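Local coordinates for ribonucleoside-diphosphate reductase subunit beta (Bacillus halodurans C-125, PDB 2RCC), which probably serves as the iron-binding small subunit of a class I ribonucleotide reductase, which makes deoxyribonucleotides for DNA synthesis, at residues T20-G25 and K232-E237; V36-A41 and S106-L111; T71-E76 and G270-G275; D150-R155 and K262-Y267. All coordinates share one frame; numbering follows the deposited sequence. Where two conformers were deposited one is given.

Contact 1. Residues T20-G25 and K232-E237; sequences TGILNG and KELLVE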
loop_
_atom_site.group_PDB
_atom_site.type_symbol
_atom_site.label_atom_id
_atom_site.label_comp_id
_atom_site.label_asym_id
_atom_site.label_seq_id
_atom_site.Cartn_x
_atom_site.Cartn_y
_atom_site.Cartn_z
ATOM N N THR A 20 15.005 8.167 -13.273
ATOM C CA THR A 20 16.334 7.984 -13.827
ATOM C C THR A 20 17.183 7.024 -12.976
ATOM O O THR A 20 18.351 6.838 -13.266
ATOM C CB THR A 20 17.111 9.292 -13.885
ATOM O OG1 THR A 20 17.334 9.769 -12.555
ATOM C CG2 THR A 20 16.351 10.344 -14.719
ATOM N N GLY A 21 16.636 6.398 -11.938
ATOM C CA GLY A 21 17.451 5.503 -11.126
ATOM C C GLY A 21 16.684 5.056 -9.917
ATOM O O GLY A 21 15.889 5.805 -9.382
ATOM N N ILE A 22 16.931 3.836 -9.486
ATOM C CA ILE A 22 16.243 3.214 -8.348
ATOM C C ILE A 22 16.628 3.845 -6.999
ATOM O O ILE A 22 15.772 3.986 -6.135
ATOM C CB ILE A 22 16.532 1.652 -8.300
ATOM C CG1 ILE A 22 15.922 0.933 -9.492
ATOM C CG2 ILE A 22 15.967 1.005 -7.042
ATOM C CD1 ILE A 22 16.407 -0.533 -9.579
ATOM N N LEU A 23 17.905 4.191 -6.820
ATOM C CA LEU A 23 18.404 4.838 -5.614
ATOM C C LEU A 23 19.187 6.068 -6.024
ATOM O O LEU A 23 19.917 6.024 -7.004
ATOM C CB LEU A 23 19.313 3.899 -4.822
ATOM C CG LEU A 23 18.789 2.576 -4.311
ATOM C CD1 LEU A 23 19.951 1.729 -3.722
ATOM C CD2 LEU A 23 17.653 2.748 -3.296
ATOM N N ASN A 24 19.053 7.162 -5.285
ATOM C CA ASN A 24 19.694 8.413 -5.636
ATOM C C ASN A 24 19.415 8.873 -7.089
ATOM O O ASN A 24 20.243 9.518 -7.690
ATOM C CB ASN A 24 21.212 8.370 -5.292
ATOM C CG ASN A 24 21.482 8.572 -3.813
ATOM O OD1 ASN A 24 20.604 9.009 -3.057
ATOM N ND2 ASN A 24 22.723 8.311 -3.398
ATOM N N GLY A 25 18.211 8.605 -7.613
ATOM C CA GLY A 25 17.835 9.060 -8.939
ATOM C C GLY A 25 16.975 10.299 -8.825
ATOM O O GLY A 25 16.822 10.871 -7.744
ATOM N N LYS A 232 18.799 -7.254 -9.507
ATOM C CA LYS A 232 19.493 -7.267 -10.802
ATOM C C LYS A 232 19.686 -5.872 -11.408
ATOM O O LYS A 232 20.709 -5.593 -11.989
ATOM C CB LYS A 232 18.744 -8.114 -11.804
ATOM C CG LYS A 232 18.808 -9.593 -11.535
ATOM C CD LYS A 232 17.721 -10.276 -12.339
ATOM C CE LYS A 232 17.730 -11.727 -12.153
ATOM N NZ LYS A 232 16.316 -12.240 -12.257
ATOM N N GLU A 233 18.711 -4.999 -11.253
ATOM C CA GLU A 233 18.792 -3.644 -11.770
ATOM C C GLU A 233 19.798 -2.843 -10.952
ATOM O O GLU A 233 20.457 -1.974 -11.499
ATOM C CB GLU A 233 17.426 -2.958 -11.743
ATOM C CG GLU A 233 16.321 -3.610 -12.616
ATOM C CD GLU A 233 16.504 -3.501 -14.131
ATOM O OE1 GLU A 233 17.460 -2.820 -14.621
ATOM O OE2 GLU A 233 15.617 -4.092 -14.814
ATOM N N LEU A 234 19.894 -3.099 -9.647
ATOM C CA LEU A 234 20.885 -2.418 -8.821
ATOM C C LEU A 234 22.315 -2.744 -9.255
ATOM O O LEU A 234 23.181 -1.878 -9.174
ATOM C CB LEU A 234 20.686 -2.681 -7.315
ATOM C CG LEU A 234 19.538 -1.939 -6.628
ATOM C CD1 LEU A 234 19.423 -2.453 -5.205
ATOM C CD2 LEU A 234 19.730 -0.410 -6.709
ATOM N N LEU A 235 22.562 -3.987 -9.684
ATOM C CA LEU A 235 23.872 -4.375 -10.219
ATOM C C LEU A 235 24.160 -3.663 -11.555
ATOM O O LEU A 235 25.291 -3.356 -11.812
ATOM C CB LEU A 235 24.049 -5.909 -10.309
ATOM C CG LEU A 235 24.578 -6.603 -9.035
ATOM C CD1 LEU A 235 23.836 -6.268 -7.794
ATOM C CD2 LEU A 235 24.658 -8.142 -9.199
ATOM N N VAL A 236 23.141 -3.393 -12.373
ATOM C CA VAL A 236 23.317 -2.616 -13.623
ATOM C C VAL A 236 23.585 -1.125 -13.313
ATOM O O VAL A 236 24.456 -0.512 -13.930
ATOM C CB VAL A 236 22.044 -2.700 -14.525
ATOM C CG1 VAL A 236 22.111 -1.733 -15.710
ATOM C CG2 VAL A 236 21.837 -4.116 -14.991
ATOM N N GLU A 237 22.879 -0.587 -12.316
ATOM C CA GLU A 237 22.948 0.831 -11.947
ATOM C C GLU A 237 24.197 1.217 -11.134
ATOM O O GLU A 237 24.755 2.308 -11.315
ATOM C CB GLU A 237 21.661 1.201 -11.187
ATOM C CG GLU A 237 21.396 2.688 -11.106
ATOM C CD GLU A 237 19.994 3.036 -10.652
ATOM O OE1 GLU A 237 19.006 2.476 -11.162
ATOM O OE2 GLU A 237 19.857 3.921 -9.796
#
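The carboxylate of E237 is the flat group of this contact, and its oxygens are turned to the backbone of G21 and I22. In the conformer described, one of two modelled, I22 N donates to E237 OE1 at 3.0 Å, and the oxygen receives it on its syn lone pair, the side of the other oxygen. The N-H...O angle of 170° makes this bond almost straight. The other oxygen, E237 OE2, lies 3.2 Å from G21 CA. E237 spans the gap because CG is anti to the backbone N (chi1 -163°) and the chain stays extended beyond it. Beside this polar end runs an apolar strip. I22 CD1 comes within 3.4 Å of E233 CB, the two side chains crossing at about a right angle, while I22 CG2 faces L234 CD2 at 4.0 Å. The same methyl, L234 CD2, touches L23 CD1 at 3.7 Å. F175 of helix 172-187 covers both L23 and L234, and T104 OG1 holds G21 O and G25 N. One buried backbone amide thus takes a carboxylate acceptor, with apolar packing beside it, and the contact joins the N-terminal loop to the last turn of helix 207-237, away from the annotated sites.

Contact 2. Residues V36-A41 and S106-L111; sequences VRFSWA and SSLAAL
L108 points its two methyls at two different aromatic rings, F38 and W40, and meets each side chain at about a right angle. L108 CD1 lies 4.1 Å from F38 CE2 and L108 CD2 lies 3.8 Å from W40 CH2, both approaching their rings at a slant. The aromatic residues also pack on one another: F38 CB sits over one face of the W40 indole, 3.5 Å above its plane and toward the rim. Further along, V36 CG1 rests 3.9 Å from S107 CB, and L111 CD1 reaches A41 CB at 4.3 Å. A water bridges the two segments, accepting from F38 N at 3.0 Å and donating to S107 OG at 2.6 Å. The S107 hydroxyl faces the loop from between its backbone N and carbonyl carbon (chi1 70°), and it is also hydrogen-bonded to D105 OD1, which in addition takes L108 N. Beyond the contact, A109 and A110 pack on M97 and V120 of the second subunit. The L111 side chain lies about 8 Å from that of H223, by similarity a ligand of the second iron. The loop before helix 41-50 thus packs on the first turns of helix 106-133, a helix of the ferritin-like bundle that carries, by similarity, the iron ligands E119 and H122.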
loop_
_atom_site.group_PDB
_atom_site.type_symbol
_atom_site.label_atom_id
_atom_site.label_comp_id
_atom_site.label_asym_id
_atom_site.label_seq_id
_atom_site.Cartn_x
_atom_site.Cartn_y
_atom_site.Cartn_z
ATOM N N VAL A 36 6.797 4.776 -17.226
ATOM C CA VAL A 36 7.631 4.344 -16.080
ATOM C C VAL A 36 8.976 3.818 -16.572
ATOM O O VAL A 36 9.181 3.551 -17.766
ATOM C CB VAL A 36 6.912 3.334 -15.132
ATOM C CG1 VAL A 36 5.537 3.931 -14.595
ATOM C CG2 VAL A 36 6.676 1.987 -15.792
ATOM N N ARG A 37 9.927 3.723 -15.654
ATOM C CA ARG A 37 11.269 3.306 -16.011
ATOM C C ARG A 37 11.376 1.856 -16.433
ATOM O O ARG A 37 12.105 1.556 -17.368
ATOM C CB ARG A 37 12.214 3.587 -14.859
ATOM C CG ARG A 37 13.631 3.162 -15.096
ATOM C CD ARG A 37 14.466 3.445 -13.896
ATOM N NE ARG A 37 15.865 3.094 -14.115
ATOM C CZ ARG A 37 16.745 3.831 -14.798
ATOM N NH1 ARG A 37 16.406 4.967 -15.383
ATOM N NH2 ARG A 37 17.993 3.404 -14.933
ATOM N N PHE A 38 10.690 0.958 -15.739
ATOM C CA PHE A 38 10.733 -0.482 -16.028
ATOM C C PHE A 38 9.471 -1.011 -16.679
ATOM O O PHE A 38 8.349 -0.892 -16.135
ATOM C CB PHE A 38 10.990 -1.239 -14.715
ATOM C CG PHE A 38 12.276 -0.838 -14.054
ATOM C CD1 PHE A 38 13.497 -1.121 -14.655
ATOM C CD2 PHE A 38 12.272 -0.160 -12.849
ATOM C CE1 PHE A 38 14.707 -0.712 -14.067
ATOM C CE2 PHE A 38 13.457 0.257 -12.268
ATOM C CZ PHE A 38 14.686 -0.032 -12.872
ATOM N N SER A 39 9.650 -1.646 -17.824
ATOM C CA SER A 39 8.538 -2.207 -18.608
ATOM C C SER A 39 7.823 -3.382 -17.924
ATOM O O SER A 39 6.733 -3.753 -18.322
ATOM C CB SER A 39 9.017 -2.587 -20.004
ATOM O OG SER A 39 10.045 -3.557 -19.920
ATOM N N TRP A 40 8.429 -3.951 -16.890
ATOM C CA TRP A 40 7.806 -4.992 -16.082
ATOM C C TRP A 40 6.970 -4.475 -14.898
ATOM O O TRP A 40 6.227 -5.270 -14.309
ATOM C CB TRP A 40 8.856 -5.974 -15.522
ATOM C CG TRP A 40 10.020 -5.388 -14.843
ATOM C CD1 TRP A 40 11.209 -5.177 -15.400
ATOM C CD2 TRP A 40 10.137 -4.956 -13.469
ATOM N NE1 TRP A 40 12.070 -4.635 -14.509
ATOM C CE2 TRP A 40 11.451 -4.495 -13.303
ATOM C CE3 TRP A 40 9.259 -4.889 -12.379
ATOM C CZ2 TRP A 40 11.921 -3.969 -12.095
ATOM C CZ3 TRP A 40 9.721 -4.379 -11.174
ATOM C CH2 TRP A 40 11.036 -3.912 -11.043
ATOM N N ALA A 41 7.052 -3.176 -14.569
ATOM C CA ALA A 41 6.348 -2.654 -13.377
ATOM C C ALA A 41 4.844 -2.640 -13.544
ATOM O O ALA A 41 4.159 -3.066 -12.638
ATOM C CB ALA A 41 6.847 -1.237 -12.970
ATOM N N SER A 106 8.706 6.244 -8.538
ATOM C CA SER A 106 7.343 6.322 -8.024
ATOM C C SER A 106 6.566 5.042 -8.249
ATOM O O SER A 106 5.689 4.714 -7.424
ATOM C CB SER A 106 6.580 7.508 -8.611
ATOM O OG SER A 106 6.553 7.459 -10.013
ATOM N N SER A 107 6.844 4.335 -9.360
ATOM C CA SER A 107 6.196 3.052 -9.644
ATOM C C SER A 107 6.611 1.988 -8.632
ATOM O O SER A 107 5.777 1.217 -8.175
ATOM C CB SER A 107 6.402 2.547 -11.087
ATOM O OG SER A 107 7.737 2.154 -11.323
ATOM N N LEU A 108 7.891 1.933 -8.274
ATOM C CA LEU A 108 8.349 0.971 -7.281
ATOM C C LEU A 108 7.816 1.333 -5.888
ATOM O O LEU A 108 7.432 0.441 -5.123
ATOM C CB LEU A 108 9.889 0.878 -7.265
ATOM C CG LEU A 108 10.554 0.441 -8.597
ATOM C CD1 LEU A 108 12.071 0.271 -8.442
ATOM C CD2 LEU A 108 9.952 -0.844 -9.156
ATOM N N ALA A 109 7.786 2.631 -5.551
ATOM C CA ALA A 109 7.193 3.085 -4.277
ATOM C C ALA A 109 5.742 2.644 -4.213
ATOM O O ALA A 109 5.298 2.144 -3.186
ATOM C CB ALA A 109 7.353 4.592 -4.111
ATOM N N ALA A 110 4.993 2.787 -5.309
ATOM C CA ALA A 110 3.591 2.352 -5.331
ATOM C C ALA A 110 3.460 0.832 -5.104
ATOM O O ALA A 110 2.565 0.343 -4.365
ATOM C CB ALA A 110 2.934 2.750 -6.650
ATOM N N LEU A 111 4.324 0.074 -5.743
ATOM C CA LEU A 111 4.287 -1.390 -5.578
ATOM C C LEU A 111 4.609 -1.784 -4.129
ATOM O O LEU A 111 4.051 -2.729 -3.609
ATOM C CB LEU A 111 5.173 -2.079 -6.620
ATOM C CG LEU A 111 4.755 -2.056 -8.094
ATOM C CD1 LEU A 111 5.957 -2.491 -8.976
ATOM C CD2 LEU A 111 3.485 -2.923 -8.283
HETATM O O HOH W 1 9.578 1.655 -13.048
#

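Contact 3. Residues T71-E76 and G270-G275; sequences TETEQE and GDKIPG
T73 and E74, in the first turn of helix 72-87, face K272 and I273 of a loop, with the CA atoms of E74 and I273 6.4 Å apart. The side chains meet mainly through carbon. T73 CG2, in one of two modelled conformers, approaches K272 CB at 3.5 Å, the two side chains crossing at about a right angle. I273 CD1 lies against the helix backbone, 3.8 Å from T73 O and 3.9 Å from E74 CA. E74 divides its carboxylate between two tasks. E74 OE1 accepts from T71 N at 2.9 Å, met from above the carboxylate plane, while E74 N donates back to T71 OG1 at 3.0 Å; this reciprocal pair is a capping box. E74 OE2 rests 3.6 Å from P274 CD and accepts from a water that also donates to P274 O, the water oxygen lying 2.8 Å from P274 O. Together the two sets of bonds limit how the carboxylate can turn. With an alanine here, T71 N would probably lose its capping acceptor and the bridging water its hold on the helix side, leaving a gap beside P274. I273 also packs on F196 and N199 of helix 191-202, and N199 ND2 binds P274 O, so the loop between helices 244-268 and 278-295 joins the start of helix 72-87 to helix 191-202.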
loop_
_atom_site.group_PDB
_atom_site.type_symbol
_atom_site.label_atom_id
_atom_site.label_comp_id
_atom_site.label_asym_id
_atom_site.label_seq_id
_atom_site.Cartn_x
_atom_site.Cartn_y
_atom_site.Cartn_z
ATOM N N THR A 71 -4.313 -35.939 14.430
ATOM C CA THR A 71 -3.569 -36.523 15.555
ATOM C C THR A 71 -3.198 -35.407 16.554
ATOM O O THR A 71 -3.234 -34.220 16.203
ATOM C CB THR A 71 -2.277 -37.257 15.125
ATOM O OG1 THR A 71 -1.253 -36.314 14.777
ATOM C CG2 THR A 71 -2.524 -38.220 13.958
ATOM N N GLU A 72 -2.884 -35.763 17.805
ATOM C CA GLU A 72 -2.471 -34.741 18.779
ATOM C C GLU A 72 -1.254 -33.966 18.300
ATOM O O GLU A 72 -1.204 -32.748 18.465
ATOM C CB GLU A 72 -2.142 -35.315 20.156
ATOM C CG GLU A 72 -3.317 -35.773 20.972
ATOM C CD GLU A 72 -2.922 -36.050 22.432
ATOM O OE1 GLU A 72 -2.364 -35.139 23.103
ATOM O OE2 GLU A 72 -3.181 -37.175 22.902
ATOM N N THR A 73 -0.287 -34.669 17.705
ATOM C CA THR A 73 0.911 -34.014 17.221
ATOM C C THR A 73 0.586 -33.069 16.052
ATOM O O THR A 73 1.148 -31.989 15.975
ATOM C CB THR A 73 1.994 -35.043 16.875
ATOM O OG1 THR A 73 2.148 -35.949 17.981
ATOM C CG2 THR A 73 3.295 -34.351 16.604
ATOM N N GLU A 74 -0.344 -33.474 15.169
ATOM C CA GLU A 74 -0.775 -32.610 14.045
ATOM C C GLU A 74 -1.477 -31.332 14.543
ATOM O O GLU A 74 -1.187 -30.246 14.080
ATOM C CB GLU A 74 -1.699 -33.373 13.087
ATOM C CG GLU A 74 -0.976 -34.415 12.267
ATOM C CD GLU A 74 -1.883 -35.408 11.549
ATOM O OE1 GLU A 74 -3.125 -35.502 11.802
ATOM O OE2 GLU A 74 -1.313 -36.126 10.712
ATOM N N GLN A 75 -2.364 -31.473 15.525
ATOM C CA GLN A 75 -3.072 -30.320 16.120
ATOM C C GLN A 75 -2.107 -29.368 16.796
ATOM O O GLN A 75 -2.189 -28.148 16.610
ATOM C CB GLN A 75 -4.110 -30.784 17.128
ATOM C CG GLN A 75 -5.256 -31.593 16.559
ATOM C CD GLN A 75 -6.247 -32.024 17.645
ATOM O OE1 GLN A 75 -6.504 -31.275 18.571
ATOM N NE2 GLN A 75 -6.795 -33.201 17.525
ATOM N N GLU A 76 -1.165 -29.917 17.548
ATOM C CA GLU A 76 -0.139 -29.098 18.194
ATOM C C GLU A 76 0.771 -28.359 17.220
ATOM O O GLU A 76 1.032 -27.172 17.420
ATOM C CB GLU A 76 0.682 -29.922 19.207
ATOM C CG GLU A 76 -0.075 -30.308 20.466
ATOM C CD GLU A 76 -0.532 -29.095 21.285
ATOM O OE1 GLU A 76 0.266 -28.128 21.424
ATOM O OE2 GLU A 76 -1.693 -29.117 21.773
ATOM N N GLY A 270 10.035 -31.778 12.890
ATOM C CA GLY A 270 10.944 -32.926 13.013
ATOM C C GLY A 270 10.422 -34.167 12.294
ATOM O O GLY A 270 9.934 -34.078 11.169
ATOM N N ASP A 271 10.459 -35.297 12.986
ATOM C CA ASP A 271 9.999 -36.585 12.457
ATOM C C ASP A 271 8.635 -36.990 13.056
ATOM O O ASP A 271 8.310 -38.155 13.100
ATOM C CB ASP A 271 11.080 -37.668 12.719
ATOM C CG ASP A 271 11.326 -37.946 14.211
ATOM O OD1 ASP A 271 10.813 -37.209 15.078
ATOM O OD2 ASP A 271 12.068 -38.900 14.519
ATOM N N LYS A 272 7.833 -36.027 13.498
ATOM C CA LYS A 272 6.593 -36.306 14.233
ATOM C C LYS A 272 5.300 -36.292 13.410
ATOM O O LYS A 272 4.228 -36.661 13.931
ATOM C CB LYS A 272 6.434 -35.268 15.348
ATOM C CG LYS A 272 7.496 -35.313 16.475
ATOM C CD LYS A 272 7.149 -36.366 17.515
ATOM C CE LYS A 272 8.271 -36.637 18.551
ATOM N NZ LYS A 272 8.651 -35.417 19.308
ATOM N N ILE A 273 5.384 -35.906 12.145
ATOM C CA ILE A 273 4.170 -35.701 11.346
ATOM C C ILE A 273 4.087 -36.693 10.212
ATOM O O ILE A 273 4.965 -36.714 9.361
ATOM C CB ILE A 273 4.122 -34.270 10.777
ATOM C CG1 ILE A 273 4.153 -33.233 11.925
ATOM C CG2 ILE A 273 2.876 -34.082 9.890
ATOM C CD1 ILE A 273 2.904 -33.319 12.919
ATOM N N PRO A 274 3.019 -37.489 10.178
ATOM C CA PRO A 274 2.844 -38.419 9.089
ATOM C C PRO A 274 2.919 -37.721 7.718
ATOM O O PRO A 274 2.382 -36.641 7.534
ATOM C CB PRO A 274 1.421 -38.970 9.329
ATOM C CG PRO A 274 1.234 -38.850 10.829
ATOM C CD PRO A 274 1.903 -37.571 11.159
ATOM N N GLY A 275 3.628 -38.311 6.787
ATOM C CA GLY A 275 3.734 -37.718 5.471
ATOM C C GLY A 275 4.892 -36.775 5.249
ATOM O O GLY A 275 5.139 -36.462 4.100
HETATM O O HOH W 2 0.070 -35.180 8.270
#

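Contact 4. Residues D150-R155 and K262-Y267; sequences DVLKER and KDWFRY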
loop_
_atom_site.group_PDB
_atom_site.type_symbol
_atom_site.label_atom_id
_atom_site.label_comp_id
_atom_site.label_asym_id
_atom_site.label_seq_id
_atom_site.Cartn_x
_atom_site.Cartn_y
_atom_site.Cartn_z
ATOM N N ASP A 150 13.022 -18.961 22.983
ATOM C CA ASP A 150 14.414 -18.607 22.689
ATOM C C ASP A 150 14.783 -18.785 21.237
ATOM O O ASP A 150 15.563 -17.992 20.722
ATOM C CB ASP A 150 15.371 -19.446 23.522
ATOM C CG ASP A 150 15.224 -19.194 24.999
ATOM O OD1 ASP A 150 15.348 -18.019 25.423
ATOM O OD2 ASP A 150 14.991 -20.177 25.731
ATOM N N VAL A 151 14.273 -19.842 20.603
ATOM C CA VAL A 151 14.538 -20.109 19.188
ATOM C C VAL A 151 13.992 -18.930 18.357
ATOM O O VAL A 151 14.638 -18.507 17.400
ATOM C CB VAL A 151 13.967 -21.478 18.717
ATOM C CG1 VAL A 151 14.167 -21.672 17.214
ATOM C CG2 VAL A 151 14.612 -22.645 19.509
ATOM N N LEU A 152 12.839 -18.382 18.759
ATOM C CA LEU A 152 12.258 -17.196 18.108
ATOM C C LEU A 152 13.127 -15.964 18.317
ATOM O O LEU A 152 13.410 -15.262 17.350
ATOM C CB LEU A 152 10.823 -16.948 18.587
ATOM C CG LEU A 152 10.003 -15.833 17.921
ATOM C CD1 LEU A 152 9.942 -15.967 16.406
ATOM C CD2 LEU A 152 8.624 -15.850 18.522
ATOM N N LYS A 153 13.544 -15.715 19.561
ATOM C CA LYS A 153 14.425 -14.586 19.899
ATOM C C LYS A 153 15.702 -14.597 19.057
ATOM O O LYS A 153 16.117 -13.551 18.563
ATOM C CB LYS A 153 14.785 -14.583 21.390
ATOM N N GLU A 154 16.299 -15.776 18.879
ATOM C CA GLU A 154 17.521 -15.922 18.078
ATOM C C GLU A 154 17.277 -15.687 16.584
ATOM O O GLU A 154 18.148 -15.148 15.896
ATOM C CB GLU A 154 18.162 -17.302 18.297
ATOM N N ARG A 155 16.103 -16.073 16.092
ATOM C CA ARG A 155 15.799 -15.903 14.690
ATOM C C ARG A 155 15.579 -14.414 14.390
ATOM O O ARG A 155 16.037 -13.918 13.362
ATOM C CB ARG A 155 14.587 -16.751 14.297
ATOM C CG ARG A 155 14.683 -17.224 12.891
ATOM C CD ARG A 155 13.526 -18.116 12.464
ATOM N NE ARG A 155 13.802 -18.569 11.107
ATOM C CZ ARG A 155 12.949 -19.145 10.269
ATOM N NH1 ARG A 155 11.671 -19.371 10.576
ATOM N NH2 ARG A 155 13.416 -19.484 9.081
ATOM N N LYS A 262 15.843 -25.033 8.504
ATOM C CA LYS A 262 15.964 -26.444 8.877
ATOM C C LYS A 262 15.889 -26.591 10.381
ATOM O O LYS A 262 15.253 -27.501 10.859
ATOM C CB LYS A 262 17.281 -27.045 8.363
ATOM C CG LYS A 262 17.331 -27.135 6.857
ATOM C CD LYS A 262 18.694 -27.462 6.321
ATOM C CE LYS A 262 18.680 -27.261 4.787
ATOM N NZ LYS A 262 19.875 -27.725 4.091
ATOM N N ASP A 263 16.514 -25.681 11.127
ATOM C CA ASP A 263 16.464 -25.719 12.605
ATOM C C ASP A 263 15.027 -25.536 13.095
ATOM O O ASP A 263 14.553 -26.267 13.958
ATOM C CB ASP A 263 17.351 -24.637 13.224
ATOM C CG ASP A 263 18.854 -24.865 12.989
ATOM O OD1 ASP A 263 19.298 -26.017 12.767
ATOM O OD2 ASP A 263 19.600 -23.854 13.019
ATOM N N TRP A 264 14.359 -24.535 12.558
ATOM C CA TRP A 264 12.973 -24.273 12.898
ATOM C C TRP A 264 12.096 -25.469 12.565
ATOM O O TRP A 264 11.270 -25.890 13.379
ATOM C CB TRP A 264 12.494 -23.012 12.200
ATOM C CG TRP A 264 12.876 -21.787 12.958
ATOM C CD1 TRP A 264 14.052 -21.082 12.909
ATOM C CD2 TRP A 264 12.071 -21.138 13.915
ATOM N NE1 TRP A 264 14.012 -20.027 13.761
ATOM C CE2 TRP A 264 12.799 -20.029 14.393
ATOM C CE3 TRP A 264 10.787 -21.375 14.411
ATOM C CZ2 TRP A 264 12.286 -19.152 15.319
ATOM C CZ3 TRP A 264 10.281 -20.517 15.344
ATOM C CH2 TRP A 264 11.027 -19.421 15.802
ATOM N N PHE A 265 12.268 -25.986 11.362
ATOM C CA PHE A 265 11.572 -27.195 10.945
ATOM C C PHE A 265 11.845 -28.340 11.958
ATOM O O PHE A 265 10.934 -29.037 12.387
ATOM C CB PHE A 265 12.067 -27.644 9.574
ATOM C CG PHE A 265 11.666 -29.040 9.262
ATOM C CD1 PHE A 265 10.334 -29.326 9.088
ATOM C CD2 PHE A 265 12.602 -30.074 9.265
ATOM C CE1 PHE A 265 9.907 -30.641 8.855
ATOM C CE2 PHE A 265 12.191 -31.390 9.043
ATOM C CZ PHE A 265 10.830 -31.656 8.810
ATOM N N ARG A 266 13.107 -28.518 12.352
ATOM C CA ARG A 266 13.426 -29.585 13.307
ATOM C C ARG A 266 12.768 -29.387 14.688
ATOM O O ARG A 266 12.357 -30.338 15.348
ATOM C CB ARG A 266 14.933 -29.714 13.489
ATOM C CG ARG A 266 15.639 -30.474 12.390
ATOM C CD ARG A 266 17.150 -30.579 12.697
ATOM N NE ARG A 266 17.931 -29.536 12.037
ATOM C CZ ARG A 266 18.781 -29.704 11.014
ATOM N NH1 ARG A 266 19.090 -30.904 10.505
ATOM N NH2 ARG A 266 19.389 -28.636 10.512
ATOM N N TYR A 267 12.720 -28.139 15.118
ATOM C CA TYR A 267 12.165 -27.752 16.407
ATOM C C TYR A 267 10.666 -27.995 16.520
ATOM O O TYR A 267 10.188 -28.493 17.526
ATOM C CB TYR A 267 12.462 -26.262 16.576
ATOM C CG TYR A 267 12.060 -25.592 17.860
ATOM C CD1 TYR A 267 12.467 -26.105 19.076
ATOM C CD2 TYR A 267 11.397 -24.359 17.849
ATOM C CE1 TYR A 267 12.157 -25.473 20.261
ATOM C CE2 TYR A 267 11.095 -23.706 19.027
ATOM C CZ TYR A 267 11.470 -24.284 20.238
ATOM O OH TYR A 267 11.187 -23.673 21.436
#
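W264 is held between V151 on one face of its indole and R155 on the other, where the axes of segments 150-155 and 262-267 run nearly antiparallel (168°), 11.5 Å apart at closest approach. W264 is described in one of two modelled conformers, and its contacts hold for that copy. The tightly packed part is the indole's surroundings. V151 CG1 makes a CH-pi contact over one face, 3.8 Å from the centroid of the six-membered ring. L152 CB lies at the edge, in the ring plane, 3.7 Å from W264 CH2. Over the opposite face the R155 guanidinium lies flat with planes about 30° apart, a cation-pi contact of 3.7 Å from CZ to the centroid of the five-membered ring. This stack is doubtful in detail, since R155 too has two conformers and R155 CD falls implausibly near W264 NE1. R155 NH2 also forms a salt bridge with E261.

The solvent side is Y267, an exposed residue met by V151. V151 CG2 sits over the centre of its ring, 3.7 Å from the centroid, and Y267 OH is hydrogen-bonded to D149. V151 can serve both rings because CG1 is anti to the backbone N (chi1 176°), which sends the methyls to different aromatics. An alanine here would lose both methyls, and with them probably the CH-pi contacts to W264 and Y267, opening a gap between the two rings. Helix 244-268 packs on helix 72-87 through W264, which touches L84, and on helix 278-295 through K262 and F265.

How the contacts relate
Contacts 1, 2 and 4 are largely buried, whereas contact 3 is a surface contact; contacts 1 and 2 lie on one side of the chain's centre, 3 and 4 on the opposite side. Contacts 1 and 2 adjoin: both fix the loop before helix 41-50, and F38 touches both I22 and E233. Contacts 3 and 4 adjoin where helix 244-268 runs out, with a probable hydrogen bond from G270 N to F265 O; helix 72-87 supplies a segment of contact 3 and packs against contact 4. The polar link between loop and helix is direct in contact 1 and by a single water in contacts 2 and 3, beside apolar packing in all three. Contact 4, the one helix-helix pair, relies on aromatic faces.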